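Local atomic coordinates of peptidoglycan D,D-transpeptidase FtsI (Yersinia pestis, PDB entry 6SYN), a protein that probably cross-links septal peptidoglycan during cell division as a class B penicillin-binding protein with D,D-transpeptidase activity, the target of beta-lactam antibiotics. Residues G299-S304 with A437-T442; G251-P256 with R375-I380. All coordinates share one frame; numbering follows the deposited sequence.

Interaction 1. Residues G299-S304 with A437-T442. With CB9 ((2R,4S)-2-[(1R)-1-{[(2S)-2-carboxy-2-phenylacetyl]amino}-2-oxoethyl]-5,5-dimethyl-1,3-thiazolidine-4-carboxylic acid), chain D.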
ATOM      1  N   GLY A 299     -12.276  -5.345 -26.296  1.00 11.13           N
ATOM      2  CA  GLY A 299     -13.054  -4.105 -26.114  1.00 11.15           C
ATOM      3  C   GLY A 299     -13.651  -3.984 -24.719  1.00 11.07           C
ATOM      4  O   GLY A 299     -13.721  -2.849 -24.210  1.00 11.23           O
ATOM      5  N   ILE A 300     -14.069  -5.102 -24.119  1.00 10.81           N
ATOM      6  CA  ILE A 300     -14.708  -5.148 -22.768  1.00 10.57           C
ATOM      7  C   ILE A 300     -13.701  -4.681 -21.704  1.00 10.32           C
ATOM      8  O   ILE A 300     -14.115  -3.914 -20.811  1.00 10.48           O
ATOM      9  CB  ILE A 300     -15.299  -6.547 -22.505  1.00 10.59           C
ATOM     10  CG1 ILE A 300     -16.517  -6.769 -23.406  1.00 10.69           C
ATOM     11  CG2 ILE A 300     -15.650  -6.761 -21.038  1.00 10.61           C
ATOM     12  CD1 ILE A 300     -16.815  -8.214 -23.715  1.00 10.75           C
ATOM     13  N   LEU A 301     -12.430  -5.076 -21.797  1.00  9.92           N
ATOM     14  CA  LEU A 301     -11.373  -4.611 -20.856  1.00  9.85           C
ATOM     15  C   LEU A 301     -10.886  -3.208 -21.260  1.00  9.67           C
ATOM     16  O   LEU A 301     -10.556  -2.422 -20.358  1.00  9.64           O
ATOM     17  CB  LEU A 301     -10.226  -5.629 -20.830  1.00  9.86           C
ATOM     18  CG  LEU A 301     -10.599  -7.030 -20.339  1.00  9.88           C
ATOM     19  CD1 LEU A 301      -9.434  -7.990 -20.518  1.00  9.98           C
ATOM     20  CD2 LEU A 301     -11.040  -7.016 -18.886  1.00  9.86           C
ATOM     21  N   GLN A 302     -10.866  -2.905 -22.564  1.00  9.46           N
ATOM     22  CA  GLN A 302     -10.384  -1.625 -23.162  1.00  9.27           C
ATOM     23  C   GLN A 302     -11.295  -0.462 -22.754  1.00  9.18           C
ATOM     24  O   GLN A 302     -10.761   0.603 -22.396  1.00  9.04           O
ATOM     25  CB  GLN A 302     -10.369  -1.748 -24.691  1.00  9.11           C
ATOM     26  CG  GLN A 302      -9.900  -0.501 -25.430  1.00  8.95           C
ATOM     27  CD  GLN A 302     -10.390  -0.461 -26.858  1.00  8.82           C
ATOM     28  OE1 GLN A 302     -11.528  -0.797 -27.160  1.00  8.75           O
ATOM     29  NE2 GLN A 302      -9.531  -0.027 -27.759  1.00  8.79           N
ATOM     30  N   LYS A 303     -12.612  -0.667 -22.857  1.00  9.23           N
ATOM     31  CA  LYS A 303     -13.673   0.340 -22.574  1.00  9.20           C
ATOM     32  C   LYS A 303     -14.140   0.246 -21.118  1.00  9.14           C
ATOM     33  O   LYS A 303     -14.849   1.173 -20.663  1.00  9.07           O
ATOM     34  CB  LYS A 303     -14.872   0.121 -23.498  1.00  9.22           C
ATOM     35  CG  LYS A 303     -14.895   1.013 -24.726  1.00  9.30           C
ATOM     36  CD  LYS A 303     -13.542   1.144 -25.360  1.00  9.35           C
ATOM     37  CE  LYS A 303     -13.594   1.812 -26.712  1.00  9.47           C
ATOM     38  NZ  LYS A 303     -13.438   3.279 -26.580  1.00  9.64           N
ATOM     39  N   SER A 304     -13.756  -0.830 -20.430  1.00  9.07           N
ATOM     40  CA  SER A 304     -14.284  -1.233 -19.101  1.00  8.98           C
ATOM     41  C   SER A 304     -15.812  -1.362 -19.184  1.00  8.85           C
ATOM     42  O   SER A 304     -16.526  -0.542 -18.585  1.00  8.86           O
ATOM     43  CB  SER A 304     -13.837  -0.284 -18.023  1.00  8.94           C
ATOM     44  OG  SER A 304     -13.710  -0.981 -16.791  1.00  8.90           O
ATOM     45  N   ALA A 437       0.458  -3.854 -19.552  1.00 11.00           N
ATOM     46  CA  ALA A 437      -0.853  -4.509 -19.360  1.00 10.81           C
ATOM     47  C   ALA A 437      -1.459  -4.024 -18.037  1.00 10.63           C
ATOM     48  O   ALA A 437      -1.068  -4.538 -16.964  1.00 10.60           O
ATOM     49  CB  ALA A 437      -0.682  -6.006 -19.395  1.00 10.83           C
ATOM     50  N   ILE A 438      -2.370  -3.051 -18.123  1.00 10.43           N
ATOM     51  CA  ILE A 438      -3.073  -2.441 -16.960  1.00 10.19           C
ATOM     52  C   ILE A 438      -4.580  -2.659 -17.093  1.00 10.06           C
ATOM     53  O   ILE A 438      -5.067  -2.943 -18.200  1.00  9.97           O
ATOM     54  CB  ILE A 438      -2.763  -0.937 -16.844  1.00 10.25           C
ATOM     55  CG1 ILE A 438      -3.392  -0.125 -17.982  1.00 10.22           C
ATOM     56  CG2 ILE A 438      -1.266  -0.707 -16.754  1.00 10.31           C
ATOM     57  CD1 ILE A 438      -3.569   1.343 -17.663  1.00 10.17           C
ATOM     58  N   LYS A 439      -5.278  -2.480 -15.977  1.00  9.92           N
ATOM     59  CA  LYS A 439      -6.743  -2.289 -15.913  1.00  9.75           C
ATOM     60  C   LYS A 439      -7.009  -1.122 -14.959  1.00  9.83           C
ATOM     61  O   LYS A 439      -6.460  -1.136 -13.842  1.00  9.84           O
ATOM     62  CB  LYS A 439      -7.403  -3.582 -15.435  1.00  9.58           C
ATOM     63  CG  LYS A 439      -8.923  -3.557 -15.403  1.00  9.51           C
ATOM     64  CD  LYS A 439      -9.548  -3.552 -16.780  1.00  9.41           C
ATOM     65  CE  LYS A 439     -11.009  -3.178 -16.766  1.00  9.32           C
ATOM     66  NZ  LYS A 439     -11.189  -1.733 -16.508  1.00  9.32           N
ATOM     67  N   THR A 440      -7.794  -0.136 -15.388  1.00  9.96           N
ATOM     68  CA  THR A 440      -8.274   0.962 -14.515  1.00 10.10           C
ATOM     69  C   THR A 440      -9.464   0.464 -13.696  1.00 10.27           C
ATOM     70  O   THR A 440      -9.995  -0.619 -14.001  1.00 10.33           O
ATOM     71  CB  THR A 440      -8.681   2.201 -15.320  1.00 10.08           C
ATOM     72  OG1 THR A 440      -9.694   1.794 -16.240  1.00 10.04           O
ATOM     73  CG2 THR A 440      -7.515   2.833 -16.047  1.00 10.05           C
ATOM     74  N   GLY A 441      -9.859   1.252 -12.702  1.00 10.54           N
ATOM     75  CA  GLY A 441     -11.044   1.014 -11.866  1.00 10.78           C
ATOM     76  C   GLY A 441     -11.454   2.291 -11.160  1.00 11.14           C
ATOM     77  O   GLY A 441     -10.558   3.084 -10.786  1.00 11.02           O
ATOM     78  N   THR A 442     -12.764   2.505 -11.033  1.00 11.54           N
ATOM     79  CA  THR A 442     -13.388   3.575 -10.216  1.00 11.80           C
ATOM     80  C   THR A 442     -14.490   2.907  -9.392  1.00 12.23           C
ATOM     81  O   THR A 442     -15.609   2.748  -9.924  1.00 12.49           O
ATOM     82  CB  THR A 442     -13.904   4.727 -11.092  1.00 11.67           C
ATOM     83  OG1 THR A 442     -12.960   4.985 -12.133  1.00 11.47           O
ATOM     84  CG2 THR A 442     -14.161   5.993 -10.305  1.00 11.56           C
TER
HETATM   85  C   CB9 D 603     -15.291  -0.194 -12.791  1.00 18.06           C
HETATM   86  N   CB9 D 603     -17.133   1.509 -12.712  1.00 19.93           N
HETATM   87  O   CB9 D 603     -14.668   0.305 -11.885  1.00 18.06           O
HETATM   88  CA  CB9 D 603     -16.484   0.449 -13.488  1.00 19.20           C
HETATM   89  CB  CB9 D 603     -16.089   0.879 -14.931  1.00 19.31           C
HETATM   90  CAA CB9 D 603     -14.958   3.828 -16.743  1.00 19.03           C
HETATM   91  CAB CB9 D 603     -15.748   4.714 -14.548  1.00 19.10           C
HETATM   92  OAD CB9 D 603     -12.537   4.021 -14.530  1.00 19.09           O
HETATM   93  OAE CB9 D 603     -21.181   2.789 -10.654  1.00 20.36           O
HETATM   94  OAF CB9 D 603     -18.881   0.199 -12.213  1.00 22.06           O
HETATM   95  OAG CB9 D 603     -12.215   2.020 -15.297  1.00 18.60           O
HETATM   96  OAH CB9 D 603     -19.539   1.695  -9.859  1.00 20.37           O
HETATM   97  CAJ CB9 D 603     -18.110   6.673 -12.365  1.00 20.75           C
HETATM   98  CAK CB9 D 603     -18.851   6.081 -13.362  1.00 20.89           C
HETATM   99  CAL CB9 D 603     -17.746   5.942 -11.259  1.00 20.63           C
HETATM  100  CAM CB9 D 603     -19.226   4.751 -13.253  1.00 20.54           C
HETATM  101  CAN CB9 D 603     -18.115   4.607 -11.147  1.00 20.62           C
HETATM  102  NAP CB9 D 603     -14.664   1.205 -15.085  1.00 19.14           N
HETATM  103  SAQ CB9 D 603     -16.930   2.408 -15.451  1.00 19.72           S
HETATM  104  CAR CB9 D 603     -12.910   2.899 -14.825  1.00 19.11           C
HETATM  105  CAS CB9 D 603     -20.070   2.334 -10.731  1.00 20.30           C
HETATM  106  CAT CB9 D 603     -18.400   1.326 -12.319  1.00 20.45           C
HETATM  107  CAU CB9 D 603     -18.835   3.985 -12.162  1.00 20.56           C
HETATM  108  CAX CB9 D 603     -14.388   2.554 -14.577  1.00 19.23           C
HETATM  109  CAY CB9 D 603     -19.312   2.542 -12.056  1.00 20.47           C
HETATM  110  CAZ CB9 D 603     -15.410   3.462 -15.339  1.00 19.13           C
HETATM  111  O   HOH W   1      -9.900  -0.399 -18.245  1.00 12.42           O
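Lys439, on an edge strand of the transpeptidase sheet, reaches Ser304 and Leu301 at the end of helix 297-303. Its CG lies anti to the backbone N (chi1 -176°), and bends at chi2 and chi4 curl the chain toward Ser304, whose OG accepts a hydrogen bond from NZ at 2.6 Å. NZ also donates to the carbonyl O of Thr440, at 3.0 Å and from above the carbonyl plane. A water accepts from NZ and donates to Leu301 O and Thr440 OG1, tying helix to strand. The lysine's methylenes run alongside the helix end: CE lies 3.7 Å from Leu301 O, and CD is 4.3 Å from CD2 of the leucine. Ser304 OG also bonds Lys255 NZ and accepts from the thiazolidine nitrogen NAP of CB9 at 2.9 Å. Thr440 OG1 and Thr442 OG1 each donate to one oxygen of the thiazolidine carboxylate, while Thr442 N donates to the acyl oxygen O of CB9 at 3.0 Å, as in an oxyanion hole. Lys439 to Gly441 match the KTG motif of this family, and Ser304 the start of SxN. The two lysines thus probably help hold the serine hydroxyl at the opened beta-lactam, linking both motifs in one polar network.

Interaction 2. Residues G251-P256 with R375-I380. With CB9 ((2R,4S)-2-[(1R)-1-{[(2S)-2-carboxy-2-phenylacetyl]amino}-2-oxoethyl]-5,5-dimethyl-1,3-thiazolidine-4-carboxylic acid), chain D.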
ATOM      1  N   GLY A 251     -13.596  -3.411  -7.417  1.00 11.82           N
ATOM      2  CA  GLY A 251     -14.244  -2.777  -8.580  1.00 12.13           C
ATOM      3  C   GLY A 251     -13.711  -3.361  -9.884  1.00 12.44           C
ATOM      4  O   GLY A 251     -13.342  -4.529  -9.929  1.00 12.44           O
ATOM      5  N   SER A 252     -13.617  -2.520 -10.920  1.00 13.03           N
ATOM      6  CA  SER A 252     -13.345  -2.995 -12.270  1.00 13.17           C
ATOM      7  C   SER A 252     -11.983  -3.658 -12.511  1.00 12.89           C
ATOM      8  O   SER A 252     -11.754  -4.213 -13.583  1.00 12.57           O
ATOM      9  CB  SER A 252     -13.684  -1.924 -13.310  1.00 14.76           C
ATOM     10  OG  SER A 252     -15.034  -1.388 -13.333  1.00 16.37           O
ATOM     11  N   THR A 253     -11.112  -3.649 -11.487  1.00 12.54           N
ATOM     12  CA  THR A 253      -9.807  -4.298 -11.541  1.00 12.28           C
ATOM     13  C   THR A 253      -9.937  -5.833 -11.596  1.00 12.11           C
ATOM     14  O   THR A 253      -8.945  -6.475 -11.990  1.00 12.23           O
ATOM     15  CB  THR A 253      -8.921  -3.854 -10.367  1.00 12.19           C
ATOM     16  OG1 THR A 253      -9.606  -4.106  -9.141  1.00 12.19           O
ATOM     17  CG2 THR A 253      -8.533  -2.392 -10.438  1.00 12.14           C
ATOM     18  N   VAL A 254     -11.087  -6.405 -11.214  1.00 11.87           N
ATOM     19  CA  VAL A 254     -11.361  -7.878 -11.254  1.00 11.74           C
ATOM     20  C   VAL A 254     -11.485  -8.371 -12.704  1.00 11.89           C
ATOM     21  O   VAL A 254     -11.200  -9.565 -12.937  1.00 12.10           O
ATOM     22  CB  VAL A 254     -12.630  -8.259 -10.466  1.00 11.58           C
ATOM     23  CG1 VAL A 254     -12.480  -7.978  -8.983  1.00 11.69           C
ATOM     24  CG2 VAL A 254     -13.880  -7.598 -11.024  1.00 11.45           C
ATOM     25  N   LYS A 255     -11.903  -7.495 -13.627  1.00 11.85           N
ATOM     26  CA  LYS A 255     -12.435  -7.849 -14.975  1.00 11.70           C
ATOM     27  C   LYS A 255     -11.472  -8.742 -15.752  1.00 11.53           C
ATOM     28  O   LYS A 255     -11.931  -9.612 -16.489  1.00 11.58           O
ATOM     29  CB  LYS A 255     -12.772  -6.591 -15.780  1.00 11.77           C
ATOM     30  CG  LYS A 255     -14.026  -5.868 -15.315  1.00 11.93           C
ATOM     31  CD  LYS A 255     -14.398  -4.672 -16.161  1.00 12.07           C
ATOM     32  CE  LYS A 255     -15.678  -4.011 -15.694  1.00 12.17           C
ATOM     33  NZ  LYS A 255     -15.803  -2.634 -16.222  1.00 12.31           N
ATOM     34  N   PRO A 256     -10.134  -8.558 -15.669  1.00 11.35           N
ATOM     35  CA  PRO A 256      -9.206  -9.480 -16.328  1.00 11.35           C
ATOM     36  C   PRO A 256      -9.381 -10.947 -15.901  1.00 11.31           C
ATOM     37  O   PRO A 256      -9.123 -11.804 -16.722  1.00 11.35           O
ATOM     38  CB  PRO A 256      -7.825  -8.930 -15.947  1.00 11.34           C
ATOM     39  CG  PRO A 256      -8.085  -7.455 -15.745  1.00 11.34           C
ATOM     40  CD  PRO A 256      -9.436  -7.415 -15.062  1.00 11.33           C
ATOM     41  N   ARG A 375      -0.905  -9.060  -5.433  1.00  6.48           N
ATOM     42  CA  ARG A 375      -0.620 -10.503  -5.623  1.00  6.43           C
ATOM     43  C   ARG A 375      -1.450 -11.043  -6.798  1.00  6.32           C
ATOM     44  O   ARG A 375      -0.904 -11.866  -7.554  1.00  6.32           O
ATOM     45  CB  ARG A 375      -0.876 -11.278  -4.333  1.00  6.52           C
ATOM     46  CG  ARG A 375      -0.354 -12.708  -4.379  1.00  6.61           C
ATOM     47  CD  ARG A 375      -0.743 -13.535  -3.172  1.00  6.65           C
ATOM     48  NE  ARG A 375      -2.132 -13.326  -2.794  1.00  6.67           N
ATOM     49  CZ  ARG A 375      -2.628 -13.530  -1.581  1.00  6.75           C
ATOM     50  NH1 ARG A 375      -1.853 -13.967  -0.601  1.00  6.76           N
ATOM     51  NH2 ARG A 375      -3.909 -13.297  -1.350  1.00  6.80           N
ATOM     52  N   VAL A 376      -2.703 -10.605  -6.960  1.00  6.19           N
ATOM     53  CA  VAL A 376      -3.533 -10.966  -8.149  1.00  6.17           C
ATOM     54  C   VAL A 376      -2.739 -10.596  -9.412  1.00  6.20           C
ATOM     55  O   VAL A 376      -2.550 -11.465 -10.279  1.00  6.16           O
ATOM     56  CB  VAL A 376      -4.925 -10.300  -8.119  1.00  6.12           C
ATOM     57  CG1 VAL A 376      -5.643 -10.422  -9.455  1.00  6.12           C
ATOM     58  CG2 VAL A 376      -5.797 -10.858  -7.005  1.00  6.12           C
ATOM     59  N   TYR A 377      -2.244  -9.362  -9.490  1.00  6.26           N
ATOM     60  CA  TYR A 377      -1.569  -8.812 -10.693  1.00  6.30           C
ATOM     61  C   TYR A 377      -0.170  -9.433 -10.840  1.00  6.42           C
ATOM     62  O   TYR A 377       0.269  -9.594 -12.000  1.00  6.35           O
ATOM     63  CB  TYR A 377      -1.669  -7.282 -10.671  1.00  6.22           C
ATOM     64  CG  TYR A 377      -3.003  -6.821 -11.197  1.00  6.19           C
ATOM     65  CD1 TYR A 377      -4.140  -6.869 -10.406  1.00  6.16           C
ATOM     66  CD2 TYR A 377      -3.155  -6.458 -12.524  1.00  6.18           C
ATOM     67  CE1 TYR A 377      -5.380  -6.498 -10.896  1.00  6.12           C
ATOM     68  CE2 TYR A 377      -4.389  -6.092 -13.035  1.00  6.17           C
ATOM     69  CZ  TYR A 377      -5.505  -6.109 -12.217  1.00  6.16           C
ATOM     70  OH  TYR A 377      -6.721  -5.754 -12.725  1.00  6.17           O
ATOM     71  N   ALA A 378       0.478  -9.815  -9.730  1.00  6.59           N
ATOM     72  CA  ALA A 378       1.754 -10.574  -9.705  1.00  6.76           C
ATOM     73  C   ALA A 378       1.539 -11.985 -10.275  1.00  7.02           C
ATOM     74  O   ALA A 378       2.483 -12.527 -10.899  1.00  7.03           O
ATOM     75  CB  ALA A 378       2.298 -10.635  -8.300  1.00  6.75           C
ATOM     76  N   THR A 379       0.343 -12.549 -10.070  1.00  7.31           N
ATOM     77  CA  THR A 379      -0.085 -13.883 -10.568  1.00  7.56           C
ATOM     78  C   THR A 379      -0.462 -13.780 -12.056  1.00  7.93           C
ATOM     79  O   THR A 379      -0.089 -14.706 -12.820  1.00  8.03           O
ATOM     80  CB  THR A 379      -1.203 -14.439  -9.680  1.00  7.50           C
ATOM     81  OG1 THR A 379      -0.730 -14.336  -8.337  1.00  7.50           O
ATOM     82  CG2 THR A 379      -1.567 -15.874  -9.994  1.00  7.47           C
ATOM     83  N   ILE A 380      -1.169 -12.714 -12.457  1.00  8.24           N
ATOM     84  CA  ILE A 380      -1.430 -12.385 -13.893  1.00  8.47           C
ATOM     85  C   ILE A 380      -0.072 -12.264 -14.595  1.00  8.69           C
ATOM     86  O   ILE A 380       0.099 -12.870 -15.682  1.00  8.70           O
ATOM     87  CB  ILE A 380      -2.276 -11.098 -14.046  1.00  8.50           C
ATOM     88  CG1 ILE A 380      -3.723 -11.318 -13.596  1.00  8.48           C
ATOM     89  CG2 ILE A 380      -2.207 -10.563 -15.474  1.00  8.51           C
ATOM     90  CD1 ILE A 380      -4.605 -10.092 -13.687  1.00  8.52           C
TER
HETATM   91  C   CB9 D 603     -15.291  -0.194 -12.791  1.00 18.06           C
HETATM   92  N   CB9 D 603     -17.133   1.509 -12.712  1.00 19.93           N
HETATM   93  O   CB9 D 603     -14.668   0.305 -11.885  1.00 18.06           O
HETATM   94  CA  CB9 D 603     -16.484   0.449 -13.488  1.00 19.20           C
HETATM   95  CB  CB9 D 603     -16.089   0.879 -14.931  1.00 19.31           C
HETATM   96  CAA CB9 D 603     -14.958   3.828 -16.743  1.00 19.03           C
HETATM   97  CAB CB9 D 603     -15.748   4.714 -14.548  1.00 19.10           C
HETATM   98  OAD CB9 D 603     -12.537   4.021 -14.530  1.00 19.09           O
HETATM   99  OAE CB9 D 603     -21.181   2.789 -10.654  1.00 20.36           O
HETATM  100  OAF CB9 D 603     -18.881   0.199 -12.213  1.00 22.06           O
HETATM  101  OAG CB9 D 603     -12.215   2.020 -15.297  1.00 18.60           O
HETATM  102  OAH CB9 D 603     -19.539   1.695  -9.859  1.00 20.37           O
HETATM  103  CAJ CB9 D 603     -18.110   6.673 -12.365  1.00 20.75           C
HETATM  104  CAK CB9 D 603     -18.851   6.081 -13.362  1.00 20.89           C
HETATM  105  CAL CB9 D 603     -17.746   5.942 -11.259  1.00 20.63           C
HETATM  106  CAM CB9 D 603     -19.226   4.751 -13.253  1.00 20.54           C
HETATM  107  CAN CB9 D 603     -18.115   4.607 -11.147  1.00 20.62           C
HETATM  108  NAP CB9 D 603     -14.664   1.205 -15.085  1.00 19.14           N
HETATM  109  SAQ CB9 D 603     -16.930   2.408 -15.451  1.00 19.72           S
HETATM  110  CAR CB9 D 603     -12.910   2.899 -14.825  1.00 19.11           C
HETATM  111  CAS CB9 D 603     -20.070   2.334 -10.731  1.00 20.30           C
HETATM  112  CAT CB9 D 603     -18.400   1.326 -12.319  1.00 20.45           C
HETATM  113  CAU CB9 D 603     -18.835   3.985 -12.162  1.00 20.56           C
HETATM  114  CAX CB9 D 603     -14.388   2.554 -14.577  1.00 19.23           C
HETATM  115  CAY CB9 D 603     -19.312   2.542 -12.056  1.00 20.47           C
HETATM  116  CAZ CB9 D 603     -15.410   3.462 -15.339  1.00 19.13           C
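Tyr377 reaches from helix 370-381 to the segment bearing the acylated serine, its OH donating a hydrogen bond to Thr253 O (2.5 Å, a shortness not to be pressed at this resolution). This carbonyl oxygen lies at the edge of the phenol ring, near its plane. The hydroxyl also rests 3.7 Å from Thr253 CB and equally close to Pro256 CG, the proline side chain crossing the tyrosine at about a right angle. One helical turn on, Ile380 extends beyond CG1 (chi2 179°), carrying CD1 over one face of the Tyr377 ring, offset toward its rim, and to 4.1 Å from Pro256 CB. Met416 of helix 406-416 packs against all three residues, and Lys439 touches Pro256 and Tyr377.

Further out, Thr253 OG1 bonds back to Pro250 O. On the other helix, Thr379 OG1 donates to Arg375 O at 2.6 Å; Thr379 N reaches the same oxygen from the opposite face of the carbonyl, so two bonds grip it.

Ser252, just before Thr253, is directed away from the tyrosine helix, and its OG is covalently bonded to CB9 C. Its own N makes a weak hydrogen bond of 3.2 Å to the acyl oxygen O of CB9, consistent with half of an oxyanion hole. Lys255, extended beyond CG, runs alongside to bring NZ into a weak bond to Ser252 OG; NZ is also hydrogen-bonded to Asn306 OD1 and Ser304 OG. Ser252 and Lys255 form the SxxK motif of the penicillin-binding proteins. By bonding to the carbonyl between the two motif residues, Tyr377 ties down the turn from the side away from CB9, which probably helps keep the nucleophile and its lysine in position at the helix start.

Along the chain the segments alternate: 251-256 of interaction 2, 299-304 of interaction 1, then 375-380 and 437-442. Their centres lie about 11 Å apart, within the transpeptidase domain, and both contacts touch CB9. Strand 437-446, an outermost strand of the five-stranded antiparallel sheet, and the start of helix 255-264 meet between them. Ser304 OG probably hydrogen-bonds Lys255 NZ at 2.7 Å, while Lys439 packs its CE against Ser252 O and its CB against Tyr377 OH. Folding therefore brings SxxK, SxN and KTG, distant in sequence, into one active site, with helix 370-381 packed against the side of the SxxK segment away from CB9.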